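Side-chain contact in flagellar hook-associated protein 3 (PDB 5ZIY), which probably forms part of the junction between hook and filament in the bacterial flagellum: residues T50-L55 with K145-M150. Residues are numbered along the deposited sequence; the frame is centred on the assembly and turned at random.
Sequences TRADQL and KTLKQM
L147 and A52 meet methyl to methyl. From CB, 6.1 Å from the CB of A52, the leucine side chain leads in toward helix 8-60. CG lies beside the backbone N and anti to the carbonyl carbon (chi1 -73°), which still leaves it 5.1 Å from A52 CB. There the branches part. CD1 continues the chain away from CA (chi2 175°) and stays too far from A52 CB to touch it. CD2 closes to 3.6 Å of A52 CB, the two methyls meeting nearly tip to tip. L147 also touches L49, a residue of helix 8-60 just before this segment, and V83 of helix 67-87. The surroundings are those of a bundle of helices: over these turns 8-60 and 137-155 run in the same direction but visibly tilted, with helices 67-87 and 162-204 packed against both. No hydrogen bond or charge pair crosses between the two segments. The small A52 side chain lets the backbones approach, its CA lying 7.7 Å from the CA of L147. M150, one turn further along, adds its thioether: SD rests 4.4 Å from A52 CB and 4.1 Å from L147 CD2. The leucine methyl thus meets the alanine methyl head-on, and the sulfur lies looser at its flank. A52 reaches I76 of helix 67-87 as well, while M150 also touches T56 of helix 8-60 and N169 of helix 162-204.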
ATOM      1  N   THR A  50      -8.394   7.866   9.545  1.00 26.27           N
ATOM      2  CA  THR A  50      -8.358   8.466  10.866  1.00 28.96           C
ATOM      3  C   THR A  50      -9.103   9.782  10.872  1.00 29.62           C
ATOM      4  O   THR A  50      -9.957  10.005  11.713  1.00 31.49           O
ATOM      5  CB  THR A  50      -6.887   8.689  11.333  1.00 30.22           C
ATOM      6  OG1 THR A  50      -6.282   7.415  11.561  1.00 30.36           O
ATOM      7  CG2 THR A  50      -6.830   9.534  12.620  1.00 34.00           C
ATOM      8  N   ARG A  51      -8.793  10.649   9.919  1.00 28.56           N
ATOM      9  CA  ARG A  51      -9.475  11.938   9.818  1.00 29.71           C
ATOM     10  C   ARG A  51     -10.959  11.764   9.494  1.00 29.04           C
ATOM     11  O   ARG A  51     -11.784  12.475  10.021  1.00 30.60           O
ATOM     12  CB  ARG A  51      -8.770  12.827   8.788  1.00 30.27           C
ATOM     13  CG  ARG A  51      -9.426  14.189   8.518  1.00 34.25           C
ATOM     14  CD  ARG A  51      -9.238  15.182   9.619  1.00 39.67           C
ATOM     15  NE  ARG A  51      -9.837  16.478   9.285  1.00 43.83           N
ATOM     16  CZ  ARG A  51     -10.223  17.387  10.178  1.00 48.36           C
ATOM     17  NH1 ARG A  51     -10.077  17.149  11.477  1.00 51.56           N
ATOM     18  NH2 ARG A  51     -10.780  18.527   9.780  1.00 50.43           N
ATOM     19  N   ALA A  52     -11.275  10.794   8.640  1.00 27.20           N
ATOM     20  CA  ALA A  52     -12.675  10.470   8.286  1.00 27.22           C
ATOM     21  C   ALA A  52     -13.448  10.057   9.514  1.00 28.80           C
ATOM     22  O   ALA A  52     -14.584  10.503   9.690  1.00 29.86           O
ATOM     23  CB  ALA A  52     -12.747   9.352   7.221  1.00 25.98           C
ATOM     24  N   ASP A  53     -12.842   9.187  10.331  1.00 29.43           N
ATOM     25  CA  ASP A  53     -13.416   8.757  11.626  1.00 32.02           C
ATOM     26  C   ASP A  53     -13.701   9.965  12.546  1.00 34.03           C
ATOM     27  O   ASP A  53     -14.794  10.109  13.083  1.00 35.70           O
ATOM     28  CB  ASP A  53     -12.441   7.796  12.339  1.00 33.21           C
ATOM     29  CG  ASP A  53     -12.900   7.391  13.734  1.00 38.65           C
ATOM     30  OD1 ASP A  53     -13.846   6.585  13.804  1.00 43.35           O
ATOM     31  OD2 ASP A  53     -12.308   7.834  14.774  1.00 43.73           O
ATOM     32  N   GLN A  54     -12.702  10.827  12.699  1.00 34.32           N
ATOM     33  CA  GLN A  54     -12.816  12.026  13.532  1.00 36.97           C
ATOM     34  C   GLN A  54     -13.985  12.940  13.100  1.00 36.75           C
ATOM     35  O   GLN A  54     -14.803  13.333  13.920  1.00 39.00           O
ATOM     36  CB  GLN A  54     -11.472  12.785  13.539  1.00 38.33           C
ATOM     37  CG  GLN A  54     -10.297  12.004  14.217  1.00 41.64           C
ATOM     38  CD  GLN A  54      -8.916  12.704  14.114  1.00 43.76           C
ATOM     39  OE1 GLN A  54      -8.379  12.927  13.014  1.00 43.75           O
ATOM     40  NE2 GLN A  54      -8.328  13.006  15.261  1.00 47.48           N
ATOM     41  N   LEU A  55     -14.055  13.246  11.806  1.00 34.51           N
ATOM     42  CA  LEU A  55     -15.111  14.092  11.213  1.00 34.67           C
ATOM     43  C   LEU A  55     -16.517  13.472  11.303  1.00 34.70           C
ATOM     44  O   LEU A  55     -17.524  14.184  11.273  1.00 35.77           O
ATOM     45  CB  LEU A  55     -14.818  14.311   9.714  1.00 32.99           C
ATOM     46  CG  LEU A  55     -13.610  15.147   9.302  1.00 33.57           C
ATOM     47  CD1 LEU A  55     -13.430  15.076   7.779  1.00 32.31           C
ATOM     48  CD2 LEU A  55     -13.722  16.593   9.805  1.00 36.69           C
ATOM     49  N   LYS A 145     -15.679   2.650  -0.948  1.00 19.64           N
ATOM     50  CA  LYS A 145     -17.153   2.614  -0.972  1.00 20.93           C
ATOM     51  C   LYS A 145     -17.722   3.206   0.294  1.00 21.61           C
ATOM     52  O   LYS A 145     -18.681   3.962   0.227  1.00 22.40           O
ATOM     53  CB  LYS A 145     -17.679   1.190  -1.158  1.00 21.76           C
ATOM     54  CG  LYS A 145     -17.401   0.665  -2.554  1.00 24.17           C
ATOM     55  CD  LYS A 145     -17.673  -0.823  -2.723  1.00 27.81           C
ATOM     56  CE  LYS A 145     -17.578  -1.232  -4.212  1.00 30.01           C
ATOM     57  NZ  LYS A 145     -17.413  -2.709  -4.441  1.00 32.12           N
ATOM     58  N   THR A 146     -17.115   2.859   1.439  1.00 21.51           N
ATOM     59  CA  THR A 146     -17.531   3.413   2.720  1.00 22.41           C
ATOM     60  C   THR A 146     -17.339   4.946   2.727  1.00 22.19           C
ATOM     61  O   THR A 146     -18.244   5.660   3.109  1.00 23.17           O
ATOM     62  CB  THR A 146     -16.787   2.764   3.896  1.00 22.63           C
ATOM     63  OG1 THR A 146     -17.042   1.348   3.888  1.00 23.24           O
ATOM     64  CG2 THR A 146     -17.247   3.359   5.256  1.00 23.98           C
ATOM     65  N   LEU A 147     -16.182   5.445   2.265  1.00 21.13           N
ATOM     66  CA  LEU A 147     -15.951   6.907   2.283  1.00 21.33           C
ATOM     67  C   LEU A 147     -17.038   7.589   1.408  1.00 21.94           C
ATOM     68  O   LEU A 147     -17.584   8.631   1.765  1.00 22.88           O
ATOM     69  CB  LEU A 147     -14.540   7.284   1.781  1.00 20.41           C
ATOM     70  CG  LEU A 147     -13.364   6.980   2.726  1.00 20.40           C
ATOM     71  CD1 LEU A 147     -11.995   7.306   2.002  1.00 19.77           C
ATOM     72  CD2 LEU A 147     -13.500   7.703   4.054  1.00 21.37           C
ATOM     73  N   LYS A 148     -17.359   6.984   0.276  1.00 21.64           N
ATOM     74  CA  LYS A 148     -18.367   7.567  -0.604  1.00 23.20           C
ATOM     75  C   LYS A 148     -19.764   7.646   0.021  1.00 24.44           C
ATOM     76  O   LYS A 148     -20.435   8.654  -0.103  1.00 24.72           O
ATOM     77  CB  LYS A 148     -18.392   6.851  -1.940  1.00 22.62           C
ATOM     78  CG  LYS A 148     -19.292   7.536  -2.939  1.00 26.21           C
ATOM     79  CD  LYS A 148     -19.512   6.699  -4.136  1.00 27.57           C
ATOM     80  CE  LYS A 148     -20.464   7.377  -5.125  1.00 30.98           C
ATOM     81  NZ  LYS A 148     -21.791   6.749  -4.986  1.00 34.55           N
ATOM     82  N   GLN A 149     -20.192   6.597   0.708  1.00 25.69           N
ATOM     83  CA  GLN A 149     -21.470   6.632   1.404  1.00 27.69           C
ATOM     84  C   GLN A 149     -21.419   7.612   2.607  1.00 27.68           C
ATOM     85  O   GLN A 149     -22.452   8.153   3.014  1.00 27.27           O
ATOM     86  CB  GLN A 149     -21.890   5.234   1.884  1.00 28.35           C
ATOM     87  CG  GLN A 149     -22.008   4.165   0.808  1.00 32.44           C
ATOM     88  CD  GLN A 149     -22.172   2.762   1.425  1.00 39.81           C
ATOM     89  OE1 GLN A 149     -23.133   2.512   2.176  1.00 44.13           O
ATOM     90  NE2 GLN A 149     -21.218   1.853   1.139  1.00 41.12           N
ATOM     91  N   MET A 150     -20.223   7.809   3.178  1.00 27.82           N
ATOM     92  CA  MET A 150     -20.027   8.747   4.292  1.00 28.66           C
ATOM     93  C   MET A 150     -20.277  10.163   3.798  1.00 28.46           C
ATOM     94  O   MET A 150     -21.066  10.880   4.360  1.00 28.18           O
ATOM     95  CB  MET A 150     -18.617   8.645   4.862  1.00 29.37           C
ATOM     96  CG  MET A 150     -18.421   7.566   5.930  1.00 32.17           C
ATOM     97  SD  MET A 150     -16.713   7.574   6.588  1.00 31.48           S
ATOM     98  CE  MET A 150     -16.895   6.745   8.172  1.00 37.37           C
TER